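Local coordinates for protein nucleoside-diphosphate-sugar epimerase (Pseudomonas aeruginosa, PDB 2X4G) that is probably an NAD(P)-dependent enzyme of the epimerase/dehydratase family acting on nucleotide sugars, its substrate and exact reaction not established, at residues A[13-18]-A[57-62]; A[19-24]-A[51-56]; A[131-134]-A[139-142]; A[142-147]-A[236-241]. All coordinates share one frame; numbering follows the deposited sequence.

Overall arrangement
Contacts 1 and 2 come first along the chain, in the opening part of the Rossmann fold. Contact 1 spans strands 15-19 and 59-62. Contact 2 joins the turn after strand 15-19 to the segment just before strand 59-62, within the span of contact 1. Their centres are about 11 Å apart, at the probable dinucleotide-binding end. Contacts 3 and 4 follow, share Gly-142 and have centres about 8 Å apart. Both use the long loop between strand 121-124 and helix 154-171 and fasten it to strand 238-247. Contacts 2 and 3 lie on opposite sides of the chain's centre. Contacts 1 and 4, with centres about 29 Å apart, reach the same mixed sheet.

Contact 1. Residues A[13-18]-A[57-62]; sequences HVKYAV and EPECRV
The flat carboxylate of Glu-59 lies between the amine of Lys-15 and the guanidinium of Arg-61. Its OE2 sits at the edge of the guanidinium, in that group's plane. Seen from the carboxylate, however, the same NH1 of Arg-61 stands well above the plane, 53° out of it. This bond runs 2.9 Å from Arg-61 NH1 to Glu-59 OE2 and is fairly straight, at 159°. A second, weak one joins Arg-61 NE to Glu-59 OE2 at 3.3 Å. The other oxygen serves strand 15-19, two places away in the sheet. Lys-15 NZ reaches Glu-59 OE1 at 3.1 Å, and OE1 accepts through its syn lone pair, on the side of OE2. Lys-15 CE lies alongside the same oxygen. The lysine chain bends at chi3 and crosses the glutamate at about a right angle. CG of Glu-59 lies opposite the backbone N (chi1 165°), and the chain is extended beyond CG, which brings OE1 to the lysine amine. Lys-15 NZ and Arg-61 NH1 are 3.7 Å apart, and the carboxylate they share probably offsets their charges. Arg-61 NH2 turns elsewhere, to the carbonyls of Arg-76 and Ala-74. Strand 39-44 runs between the two segments in the sheet, and all three side chains of the network touch it, at Asp-39 or Val-41. The result is a salt-bridge network laid across the middle strand of three parallel neighbours, at the start of a Rossmann fold.

Contact 2. Residues A[19-24]-A[51-56]; sequences LGATGL and QRLAYL
Leu-53 lays its CD2 methyl against Ala-21, 3.7 Å from Ala-21 CB. Leu-53 CD2 also lies 3.5 Å from Ala-21 O, so it touches both the side chain and the carbonyl of this small residue. CG of Leu-53 is anti to its own carbonyl carbon (chi1 -80°), which sends the branched end toward the turn. Leu-42 of strand 39-44 touches both Ala-21 and Leu-53 and backs this apolar patch. Next to it, Arg-52 supplies the polar half. Arg-52 NH2 donates to Thr-22 O at 3.2 Å, in a nearly straight bond of 164°. The oxygen is met on a lone pair, in the carbonyl plane, and lies at the edge of the guanidinium. Arg-52 NH1 stays beside the threonine, 3.8 Å from Thr-22 CB and somewhat farther from Thr-22 CG2. Bends at chi2 and chi3 bring the guanidinium round to this place. The turn from Gly-20 to Gly-23 is a type I turn, closed by a hydrogen bond from Gly-23 N to Gly-20 O. Gly-23 is the N-cap of helix 24-35. These glycines fit the start of the GxxGxxG motif usual in extended short-chain dehydrogenases/reductases, where this turn binds the dinucleotide. The chemistry is mixed. The arginine bond occupies a lone pair of Thr-22 O while Leu-53 packs on Ala-21, so two kinds of contact hold the turn next to what is probably the cofactor site.

Contact 3. Residues A[131-134]-A[139-142]; sequences PRHP and GHEG
His-140 ND1 accepts the backbone N-H of Gly-142, with 3.2 Å between His-140 ND1 and Gly-142 N and an angle of 143°. The donor is tilted out of the ring plane, so the bond is not an ideal one. It should still limit rotation of the imidazole, whose opposite side meets His-133. There the two rings approach rim to rim. His-133 CD2 and His-140 CD2 are 3.6 Å apart, and His-133 CD2 is 3.7 Å from His-140 NE2. Each ring meets the other at its edge, near its plane, and neither lies over the other's face. The centroids are 5.4 Å apart and the planes are turned by 65°. This is therefore not a stack, and no hydrogen bond joins the two rings. CG of His-140 sits between its backbone N and carbonyl carbon (chi1 59°), and this swings the ring toward its partner. His-133 is steadied from its own side of the loop. Pro-134 CD lies over one face, offset toward the rim, and His-133 ND1 is bonded to the N of Gln-135. The backbones come nearest at His-133 and Gly-139, with CA atoms 5.4 Å apart. The side-chain amide of Gln-304 bonds to Pro-131 O and to His-133 N, while Gly-139 pairs with the backbone of Phe-305 and Asp-307. At this surface contact the long loop between strand 121-124 and helix 154-171 doubles back on itself. Through Glu-141 OE1, which bonds to Leu-240 N, it is also fastened to strand 238-247.

Contact 4. Residues A[142-147]-A[236-241]; sequences GLFYDS and GERYLL
Arg-238 starts at CB on strand 238-247, points toward Leu-143 and Phe-144, and brings its flat end onto the phenyl ring. CB, CG and CD carry the chain across from the strand, with a bend at chi3, and close contact with Phe-144 begins at NE. Arg-238 NE lies 3.9 Å from Phe-144 CE2. Arg-238 CZ comes closer, 3.3 Å from Phe-144 CE2, which sits under the centre of the guanidinium. Arg-238 NH1 hangs beyond that rim, 3.5 Å from Phe-144 CE2. NH2 reaches farthest across the ring face. The two planes are only 13° apart, a parallel-displaced stack with centres 3.9 Å apart. It is also an off-centre cation-pi pair, since CZ stands 34° off the ring normal. The edge of the guanidinium faces polar groups. Arg-238 NH2 makes a weak, bent hydrogen bond of 2.6 Å to Leu-143 O, and also bonds to Glu-141 O. NH1 forms a salt bridge with Asp-163 of helix 154-171. A water weakly links NH1 with Tyr-145 N. Arg-167 of the same helix touches both Phe-144 and Arg-238. Ile-180 on the neighbouring strand packs on Arg-238 too. The buried arginine thus has its charge met by a carboxylate, its NH2 by loop carbonyls and one face by an aromatic ring. This combination probably fixes the rotation of the guanidinium and ties the loop to the sheet.

Contact 1. Residues A[13-18]-A[57-62]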
loop_
_atom_site.group_PDB
_atom_site.type_symbol
_atom_site.label_atom_id
_atom_site.label_comp_id
_atom_site.label_asym_id
_atom_site.label_seq_id
_atom_site.Cartn_x
_atom_site.Cartn_y
_atom_site.Cartn_z
ATOM N N HIS A 13 -16.056 -19.857 -43.021
ATOM C CA HIS A 13 -15.859 -21.264 -42.599
ATOM C C HIS A 13 -15.210 -21.543 -41.197
ATOM O O HIS A 13 -15.329 -22.663 -40.687
ATOM C CB HIS A 13 -15.131 -22.079 -43.727
ATOM C CG HIS A 13 -13.704 -21.646 -44.013
ATOM N ND1 HIS A 13 -13.352 -20.345 -44.338
ATOM C CD2 HIS A 13 -12.549 -22.365 -44.068
ATOM C CE1 HIS A 13 -12.045 -20.275 -44.545
ATOM N NE2 HIS A 13 -11.534 -21.486 -44.390
ATOM N N VAL A 14 -14.550 -20.577 -40.563
ATOM C CA VAL A 14 -13.911 -20.854 -39.272
ATOM C C VAL A 14 -14.496 -19.970 -38.158
ATOM O O VAL A 14 -14.814 -18.812 -38.374
ATOM C CB VAL A 14 -12.375 -20.752 -39.391
ATOM C CG1 VAL A 14 -11.717 -20.977 -38.076
ATOM C CG2 VAL A 14 -11.870 -21.785 -40.366
ATOM N N LYS A 15 -14.660 -20.534 -36.966
ATOM C CA LYS A 15 -15.290 -19.831 -35.840
ATOM C C LYS A 15 -14.286 -19.746 -34.683
ATOM O O LYS A 15 -13.823 -20.787 -34.183
ATOM C CB LYS A 15 -16.533 -20.610 -35.401
ATOM C CG LYS A 15 -17.742 -19.783 -35.005
ATOM C CD LYS A 15 -18.906 -20.695 -34.589
ATOM C CE LYS A 15 -20.208 -20.303 -35.259
ATOM N NZ LYS A 15 -21.395 -20.979 -34.660
ATOM N N TYR A 16 -13.920 -18.530 -34.283
ATOM C CA TYR A 16 -13.020 -18.339 -33.145
ATOM C C TYR A 16 -13.701 -17.505 -32.077
ATOM O O TYR A 16 -14.417 -16.560 -32.396
ATOM C CB TYR A 16 -11.708 -17.664 -33.549
ATOM C CG TYR A 16 -10.839 -18.453 -34.523
ATOM C CD1 TYR A 16 -10.543 -17.945 -35.771
ATOM C CD2 TYR A 16 -10.294 -19.689 -34.186
ATOM C CE1 TYR A 16 -9.752 -18.629 -36.657
ATOM C CE2 TYR A 16 -9.497 -20.381 -35.078
ATOM C CZ TYR A 16 -9.236 -19.833 -36.313
ATOM O OH TYR A 16 -8.465 -20.460 -37.247
ATOM N N ALA A 17 -13.463 -17.858 -30.812
ATOM C CA ALA A 17 -14.075 -17.180 -29.671
ATOM C C ALA A 17 -13.040 -16.396 -28.893
ATOM O O ALA A 17 -11.867 -16.719 -28.943
ATOM C CB ALA A 17 -14.744 -18.191 -28.750
ATOM N N VAL A 18 -13.494 -15.372 -28.169
ATOM C CA VAL A 18 -12.643 -14.562 -27.300
ATOM C C VAL A 18 -13.330 -14.371 -25.957
ATOM O O VAL A 18 -14.472 -13.926 -25.920
ATOM C CB VAL A 18 -12.431 -13.145 -27.886
ATOM C CG1 VAL A 18 -11.413 -12.370 -27.059
ATOM C CG2 VAL A 18 -11.998 -13.209 -29.333
ATOM N N GLU A 57 -20.706 -7.493 -35.406
ATOM C CA GLU A 57 -21.747 -8.481 -35.683
ATOM C C GLU A 57 -21.342 -9.818 -35.125
ATOM O O GLU A 57 -21.313 -10.798 -35.855
ATOM C CB GLU A 57 -22.028 -8.593 -37.181
ATOM C CG GLU A 57 -22.728 -7.344 -37.751
ATOM C CD GLU A 57 -23.001 -7.453 -39.242
ATOM O OE1 GLU A 57 -23.456 -8.527 -39.675
ATOM O OE2 GLU A 57 -22.767 -6.466 -39.978
ATOM N N PRO A 58 -21.033 -9.856 -33.816
ATOM C CA PRO A 58 -20.550 -11.050 -33.148
ATOM C C PRO A 58 -21.677 -11.957 -32.793
ATOM O O PRO A 58 -22.817 -11.521 -32.750
ATOM C CB PRO A 58 -19.955 -10.500 -31.849
ATOM C CG PRO A 58 -20.836 -9.353 -31.510
ATOM C CD PRO A 58 -21.307 -8.774 -32.847
ATOM N N GLU A 59 -21.358 -13.209 -32.527
ATOM C CA GLU A 59 -22.295 -14.118 -31.879
ATOM C C GLU A 59 -21.873 -14.102 -30.406
ATOM O O GLU A 59 -20.702 -14.269 -30.108
ATOM C CB GLU A 59 -22.193 -15.513 -32.513
ATOM C CG GLU A 59 -22.830 -16.651 -31.733
ATOM C CD GLU A 59 -22.670 -18.015 -32.412
ATOM O OE1 GLU A 59 -21.959 -18.142 -33.440
ATOM O OE2 GLU A 59 -23.259 -18.980 -31.897
ATOM N N CYS A 60 -22.806 -13.855 -29.497
ATOM C CA CYS A 60 -22.490 -13.699 -28.079
ATOM C C CYS A 60 -23.034 -14.845 -27.308
ATOM O O CYS A 60 -24.189 -15.226 -27.487
ATOM C CB CYS A 60 -23.101 -12.433 -27.528
ATOM S SG CYS A 60 -22.355 -11.005 -28.255
ATOM N N ARG A 61 -22.202 -15.377 -26.423
ATOM C CA ARG A 61 -22.582 -16.483 -25.558
ATOM C C ARG A 61 -22.309 -16.095 -24.122
ATOM O O ARG A 61 -21.204 -15.665 -23.805
ATOM C CB ARG A 61 -21.791 -17.717 -25.958
ATOM C CG ARG A 61 -21.968 -18.063 -27.438
ATOM C CD ARG A 61 -21.151 -19.269 -27.846
ATOM N NE ARG A 61 -21.535 -19.729 -29.175
ATOM C CZ ARG A 61 -21.004 -20.776 -29.789
ATOM N NH1 ARG A 61 -21.435 -21.104 -30.993
ATOM N NH2 ARG A 61 -20.053 -21.498 -29.202
ATOM N N VAL A 62 -23.324 -16.202 -23.265
ATOM C CA VAL A 62 -23.191 -15.762 -21.875
ATOM C C VAL A 62 -22.596 -16.886 -21.035
ATOM O O VAL A 62 -22.961 -18.042 -21.187
ATOM C CB VAL A 62 -24.529 -15.307 -21.265
ATOM C CG1 VAL A 62 -24.295 -14.685 -19.894
ATOM C CG2 VAL A 62 -25.197 -14.302 -22.150
#

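Contact 2. Residues A[19-24]-A[51-56]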
loop_
_atom_site.group_PDB
_atom_site.type_symbol
_atom_site.label_atom_id
_atom_site.label_comp_id
_atom_site.label_asym_id
_atom_site.label_seq_id
_atom_site.Cartn_x
_atom_site.Cartn_y
_atom_site.Cartn_z
ATOM N N LEU A 19 -12.663 -14.721 -24.860
ATOM C CA LEU A 19 -13.117 -14.331 -23.521
ATOM C C LEU A 19 -12.360 -13.100 -23.138
ATOM O O LEU A 19 -11.156 -13.029 -23.379
ATOM C CB LEU A 19 -12.822 -15.403 -22.479
ATOM C CG LEU A 19 -13.743 -16.615 -22.616
ATOM C CD1 LEU A 19 -13.201 -17.560 -23.709
ATOM C CD2 LEU A 19 -13.945 -17.336 -21.302
ATOM N N GLY A 20 -13.048 -12.145 -22.519
ATOM C CA GLY A 20 -12.436 -10.888 -22.100
ATOM C C GLY A 20 -12.329 -9.910 -23.246
ATOM O O GLY A 20 -11.416 -9.093 -23.278
ATOM N N ALA A 21 -13.296 -9.980 -24.158
ATOM C CA ALA A 21 -13.342 -9.150 -25.351
ATOM C C ALA A 21 -13.534 -7.661 -25.104
ATOM O O ALA A 21 -13.264 -6.855 -25.989
ATOM C CB ALA A 21 -14.441 -9.632 -26.253
ATOM N N THR A 22 -13.999 -7.276 -23.928
ATOM C CA THR A 22 -14.220 -5.856 -23.626
ATOM C C THR A 22 -12.945 -5.182 -23.102
ATOM O O THR A 22 -12.873 -3.963 -23.052
ATOM C CB THR A 22 -15.339 -5.669 -22.592
ATOM O OG1 THR A 22 -14.984 -6.369 -21.404
ATOM C CG2 THR A 22 -16.656 -6.207 -23.105
ATOM N N GLY A 23 -11.949 -5.969 -22.703
ATOM C CA GLY A 23 -10.640 -5.407 -22.363
ATOM C C GLY A 23 -9.888 -4.950 -23.605
ATOM O O GLY A 23 -10.258 -5.306 -24.726
ATOM N N LEU A 24 -8.812 -4.190 -23.414
ATOM C CA LEU A 24 -8.075 -3.595 -24.526
ATOM C C LEU A 24 -7.570 -4.651 -25.479
ATOM O O LEU A 24 -7.781 -4.567 -26.682
ATOM C CB LEU A 24 -6.883 -2.771 -24.016
ATOM C CG LEU A 24 -5.945 -2.145 -25.069
ATOM C CD1 LEU A 24 -6.721 -1.342 -26.112
ATOM C CD2 LEU A 24 -4.873 -1.298 -24.387
ATOM N N GLN A 51 -22.109 -5.175 -25.667
ATOM C CA GLN A 51 -22.745 -4.394 -26.737
ATOM C C GLN A 51 -21.837 -3.299 -27.333
ATOM O O GLN A 51 -22.167 -2.750 -28.377
ATOM C CB GLN A 51 -24.079 -3.777 -26.279
ATOM C CG GLN A 51 -23.997 -2.898 -25.012
ATOM C CD GLN A 51 -24.484 -3.621 -23.717
ATOM O OE1 GLN A 51 -23.903 -4.631 -23.289
ATOM N NE2 GLN A 51 -25.545 -3.081 -23.094
ATOM N N ARG A 52 -20.708 -2.988 -26.689
ATOM C CA ARG A 52 -19.691 -2.143 -27.328
ATOM C C ARG A 52 -19.060 -2.800 -28.554
ATOM O O ARG A 52 -18.374 -2.134 -29.306
ATOM C CB ARG A 52 -18.553 -1.779 -26.363
ATOM C CG ARG A 52 -18.984 -1.021 -25.132
ATOM C CD ARG A 52 -17.947 0.003 -24.609
ATOM N NE ARG A 52 -16.578 -0.446 -24.800
ATOM C CZ ARG A 52 -16.019 -1.464 -24.151
ATOM N NH1 ARG A 52 -16.705 -2.156 -23.240
ATOM N NH2 ARG A 52 -14.758 -1.791 -24.413
ATOM N N LEU A 53 -19.254 -4.105 -28.720
ATOM C CA LEU A 53 -18.678 -4.853 -29.828
ATOM C C LEU A 53 -19.735 -5.301 -30.845
ATOM O O LEU A 53 -19.433 -6.039 -31.801
ATOM C CB LEU A 53 -17.885 -6.056 -29.299
ATOM C CG LEU A 53 -16.483 -5.707 -28.798
ATOM C CD1 LEU A 53 -16.570 -4.866 -27.556
ATOM C CD2 LEU A 53 -15.684 -6.951 -28.516
ATOM N N ALA A 54 -20.965 -4.833 -30.671
ATOM C CA ALA A 54 -22.044 -5.197 -31.593
ATOM C C ALA A 54 -21.698 -4.888 -33.062
ATOM O O ALA A 54 -22.065 -5.640 -33.950
ATOM C CB ALA A 54 -23.359 -4.508 -31.186
ATOM N N TYR A 55 -20.974 -3.800 -33.305
ATOM C CA TYR A 55 -20.540 -3.428 -34.656
ATOM C C TYR A 55 -19.776 -4.552 -35.384
ATOM O O TYR A 55 -19.820 -4.626 -36.614
ATOM C CB TYR A 55 -19.725 -2.125 -34.634
ATOM C CG TYR A 55 -18.314 -2.257 -34.078
ATOM C CD1 TYR A 55 -18.080 -2.329 -32.702
ATOM C CD2 TYR A 55 -17.209 -2.294 -34.923
ATOM C CE1 TYR A 55 -16.810 -2.445 -32.195
ATOM C CE2 TYR A 55 -15.920 -2.424 -34.410
ATOM C CZ TYR A 55 -15.731 -2.499 -33.042
ATOM O OH TYR A 55 -14.465 -2.624 -32.519
ATOM N N LEU A 56 -19.115 -5.439 -34.638
ATOM C CA LEU A 56 -18.438 -6.598 -35.244
ATOM C C LEU A 56 -19.417 -7.688 -35.696
ATOM O O LEU A 56 -19.007 -8.678 -36.319
ATOM C CB LEU A 56 -17.394 -7.205 -34.287
ATOM C CG LEU A 56 -16.246 -6.295 -33.801
ATOM C CD1 LEU A 56 -15.360 -7.028 -32.819
ATOM C CD2 LEU A 56 -15.429 -5.786 -34.961
#

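Contact 3. Residues A[131-134]-A[139-142]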
loop_
_atom_site.group_PDB
_atom_site.type_symbol
_atom_site.label_atom_id
_atom_site.label_comp_id
_atom_site.label_asym_id
_atom_site.label_seq_id
_atom_site.Cartn_x
_atom_site.Cartn_y
_atom_site.Cartn_z
ATOM N N PRO A 131 12.252 -14.828 -16.135
ATOM C CA PRO A 131 13.312 -14.123 -15.440
ATOM C C PRO A 131 14.049 -13.199 -16.398
ATOM O O PRO A 131 13.831 -13.256 -17.611
ATOM C CB PRO A 131 14.228 -15.252 -14.963
ATOM C CG PRO A 131 14.043 -16.321 -15.957
ATOM C CD PRO A 131 12.602 -16.240 -16.371
ATOM N N ARG A 132 14.918 -12.360 -15.843
ATOM C CA ARG A 132 15.650 -11.365 -16.618
ATOM C C ARG A 132 16.772 -12.054 -17.398
ATOM O O ARG A 132 17.413 -12.957 -16.893
ATOM C CB ARG A 132 16.193 -10.293 -15.667
ATOM C CG ARG A 132 16.860 -9.093 -16.346
ATOM C CD ARG A 132 17.284 -8.030 -15.323
ATOM N NE ARG A 132 16.124 -7.374 -14.726
ATOM C CZ ARG A 132 15.387 -6.438 -15.324
ATOM N NH1 ARG A 132 15.679 -6.019 -16.559
ATOM N NH2 ARG A 132 14.341 -5.917 -14.688
ATOM N N HIS A 133 17.011 -11.668 -18.636
ATOM C CA HIS A 133 18.065 -12.339 -19.382
ATOM C C HIS A 133 19.358 -12.262 -18.560
ATOM O O HIS A 133 19.787 -11.157 -18.207
ATOM C CB HIS A 133 18.275 -11.688 -20.745
ATOM C CG HIS A 133 19.088 -12.515 -21.691
ATOM N ND1 HIS A 133 20.462 -12.581 -21.632
ATOM C CD2 HIS A 133 18.717 -13.305 -22.725
ATOM C CE1 HIS A 133 20.902 -13.380 -22.589
ATOM N NE2 HIS A 133 19.864 -13.825 -23.273
ATOM N N PRO A 134 19.996 -13.420 -18.277
ATOM C CA PRO A 134 21.154 -13.472 -17.386
ATOM C C PRO A 134 22.412 -12.741 -17.888
ATOM O O PRO A 134 23.359 -12.565 -17.114
ATOM C CB PRO A 134 21.427 -14.976 -17.254
ATOM C CG PRO A 134 20.936 -15.555 -18.520
ATOM C CD PRO A 134 19.769 -14.718 -18.943
ATOM N N GLY A 139 15.004 -10.265 -23.690
ATOM C CA GLY A 139 14.434 -11.532 -23.287
ATOM C C GLY A 139 13.748 -12.312 -24.392
ATOM O O GLY A 139 13.268 -11.749 -25.376
ATOM N N HIS A 140 13.693 -13.625 -24.200
ATOM C CA HIS A 140 13.194 -14.537 -25.207
ATOM C C HIS A 140 12.472 -15.704 -24.528
ATOM O O HIS A 140 12.536 -15.873 -23.308
ATOM C CB HIS A 140 14.355 -15.017 -26.116
ATOM C CG HIS A 140 15.457 -15.723 -25.383
ATOM N ND1 HIS A 140 15.425 -17.075 -25.112
ATOM C CD2 HIS A 140 16.617 -15.263 -24.858
ATOM C CE1 HIS A 140 16.510 -17.414 -24.439
ATOM N NE2 HIS A 140 17.251 -16.333 -24.273
ATOM N N GLU A 141 11.802 -16.512 -25.334
ATOM C CA GLU A 141 10.906 -17.545 -24.838
ATOM C C GLU A 141 11.582 -18.670 -24.030
ATOM O O GLU A 141 10.914 -19.392 -23.283
ATOM C CB GLU A 141 10.156 -18.146 -26.016
ATOM C CG GLU A 141 9.123 -17.220 -26.637
ATOM C CD GLU A 141 9.660 -16.249 -27.682
ATOM O OE1 GLU A 141 8.836 -15.500 -28.249
ATOM O OE2 GLU A 141 10.880 -16.221 -27.930
ATOM N N GLY A 142 12.892 -18.825 -24.190
ATOM C CA GLY A 142 13.644 -19.856 -23.503
ATOM C C GLY A 142 13.989 -19.525 -22.068
ATOM O O GLY A 142 14.523 -20.362 -21.365
#

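Contact 4. Residues A[142-147]-A[236-241]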
loop_
_atom_site.group_PDB
_atom_site.type_symbol
_atom_site.label_atom_id
_atom_site.label_comp_id
_atom_site.label_asym_id
_atom_site.label_seq_id
_atom_site.Cartn_x
_atom_site.Cartn_y
_atom_site.Cartn_z
ATOM N N GLY A 142 12.892 -18.825 -24.190
ATOM C CA GLY A 142 13.644 -19.856 -23.503
ATOM C C GLY A 142 13.989 -19.525 -22.068
ATOM O O GLY A 142 14.523 -20.362 -21.365
ATOM N N LEU A 143 13.702 -18.301 -21.630
ATOM C CA LEU A 143 13.988 -17.890 -20.258
ATOM C C LEU A 143 12.939 -18.455 -19.322
ATOM O O LEU A 143 11.813 -18.020 -19.340
ATOM C CB LEU A 143 14.007 -16.362 -20.140
ATOM C CG LEU A 143 15.072 -15.617 -20.937
ATOM C CD1 LEU A 143 15.044 -14.166 -20.549
ATOM C CD2 LEU A 143 16.476 -16.204 -20.684
ATOM N N PHE A 144 13.313 -19.419 -18.498
ATOM C CA PHE A 144 12.400 -19.987 -17.524
ATOM C C PHE A 144 12.978 -19.902 -16.124
ATOM O O PHE A 144 14.186 -19.958 -15.930
ATOM C CB PHE A 144 12.156 -21.456 -17.827
ATOM C CG PHE A 144 11.326 -21.705 -19.043
ATOM C CD1 PHE A 144 11.919 -21.988 -20.251
ATOM C CD2 PHE A 144 9.949 -21.704 -18.967
ATOM C CE1 PHE A 144 11.153 -22.242 -21.364
ATOM C CE2 PHE A 144 9.177 -21.964 -20.080
ATOM C CZ PHE A 144 9.775 -22.229 -21.272
ATOM N N TYR A 145 12.102 -19.777 -15.141
ATOM C CA TYR A 145 12.466 -20.039 -13.757
ATOM C C TYR A 145 12.486 -21.568 -13.567
ATOM O O TYR A 145 11.493 -22.229 -13.842
ATOM C CB TYR A 145 11.419 -19.431 -12.824
ATOM C CG TYR A 145 11.497 -17.936 -12.619
ATOM C CD1 TYR A 145 10.558 -17.086 -13.194
ATOM C CD2 TYR A 145 12.486 -17.376 -11.802
ATOM C CE1 TYR A 145 10.613 -15.714 -12.989
ATOM C CE2 TYR A 145 12.553 -16.009 -11.585
ATOM C CZ TYR A 145 11.613 -15.178 -12.187
ATOM O OH TYR A 145 11.666 -13.817 -11.983
ATOM N N ASP A 146 13.591 -22.138 -13.102
ATOM C CA ASP A 146 13.637 -23.603 -12.896
ATOM C C ASP A 146 12.551 -24.145 -11.937
ATOM O O ASP A 146 12.162 -25.319 -12.015
ATOM C CB ASP A 146 15.024 -24.045 -12.384
ATOM C CG ASP A 146 16.097 -24.027 -13.486
ATOM O OD1 ASP A 146 15.721 -24.138 -14.682
ATOM O OD2 ASP A 146 17.306 -23.901 -13.150
ATOM N N SER A 147 12.078 -23.275 -11.047
ATOM C CA SER A 147 11.149 -23.643 -9.993
ATOM C C SER A 147 10.557 -22.362 -9.421
ATOM O O SER A 147 10.753 -21.300 -9.983
ATOM C CB SER A 147 11.913 -24.396 -8.913
ATOM O OG SER A 147 12.923 -23.558 -8.368
ATOM N N GLY A 236 1.950 -25.730 -26.782
ATOM C CA GLY A 236 2.841 -25.719 -25.633
ATOM C C GLY A 236 3.979 -24.713 -25.686
ATOM O O GLY A 236 4.780 -24.648 -24.754
ATOM N N GLU A 237 4.054 -23.926 -26.761
ATOM C CA GLU A 237 5.108 -22.920 -26.906
ATOM C C GLU A 237 4.639 -21.509 -26.525
ATOM O O GLU A 237 3.452 -21.185 -26.605
ATOM C CB GLU A 237 5.607 -22.904 -28.341
ATOM C CG GLU A 237 6.255 -24.213 -28.822
ATOM C CD GLU A 237 7.442 -24.606 -27.978
ATOM O OE1 GLU A 237 7.513 -25.787 -27.553
ATOM O OE2 GLU A 237 8.293 -23.721 -27.717
ATOM N N ARG A 238 5.584 -20.673 -26.113
ATOM C CA ARG A 238 5.329 -19.242 -25.887
ATOM C C ARG A 238 5.710 -18.453 -27.134
ATOM O O ARG A 238 6.600 -18.858 -27.889
ATOM C CB ARG A 238 6.139 -18.714 -24.703
ATOM C CG ARG A 238 6.106 -19.634 -23.494
ATOM C CD ARG A 238 6.372 -18.935 -22.177
ATOM N NE ARG A 238 7.798 -18.846 -21.883
ATOM C CZ ARG A 238 8.334 -18.797 -20.659
ATOM N NH1 ARG A 238 7.583 -18.843 -19.560
ATOM N NH2 ARG A 238 9.649 -18.721 -20.540
ATOM N N TYR A 239 5.031 -17.335 -27.365
ATOM C CA TYR A 239 5.412 -16.426 -28.437
ATOM C C TYR A 239 5.303 -14.995 -27.961
ATOM O O TYR A 239 4.213 -14.496 -27.683
ATOM C CB TYR A 239 4.538 -16.637 -29.666
ATOM C CG TYR A 239 4.734 -17.979 -30.292
ATOM C CD1 TYR A 239 3.947 -19.060 -29.927
ATOM C CD2 TYR A 239 5.732 -18.177 -31.232
ATOM C CE1 TYR A 239 4.133 -20.302 -30.511
ATOM C CE2 TYR A 239 5.931 -19.414 -31.808
ATOM C CZ TYR A 239 5.125 -20.470 -31.447
ATOM O OH TYR A 239 5.335 -21.695 -32.029
ATOM N N LEU A 240 6.464 -14.354 -27.850
ATOM C CA LEU A 240 6.551 -12.941 -27.535
ATOM C C LEU A 240 6.111 -12.079 -28.744
ATOM O O LEU A 240 6.608 -12.229 -29.871
ATOM C CB LEU A 240 7.968 -12.602 -27.113
ATOM C CG LEU A 240 8.414 -13.090 -25.738
ATOM C CD1 LEU A 240 9.933 -12.991 -25.618
ATOM C CD2 LEU A 240 7.706 -12.253 -24.642
ATOM N N LEU A 241 5.138 -11.202 -28.483
ATOM C CA LEU A 241 4.544 -10.353 -29.489
ATOM C C LEU A 241 5.004 -8.951 -29.122
ATOM O O LEU A 241 4.510 -8.378 -28.185
ATOM C CB LEU A 241 3.016 -10.508 -29.473
ATOM C CG LEU A 241 2.491 -11.952 -29.665
ATOM C CD1 LEU A 241 0.989 -12.030 -29.514
ATOM C CD2 LEU A 241 2.912 -12.534 -31.025
HETATM O O HOH W 1 9.117 -18.978 -16.441
#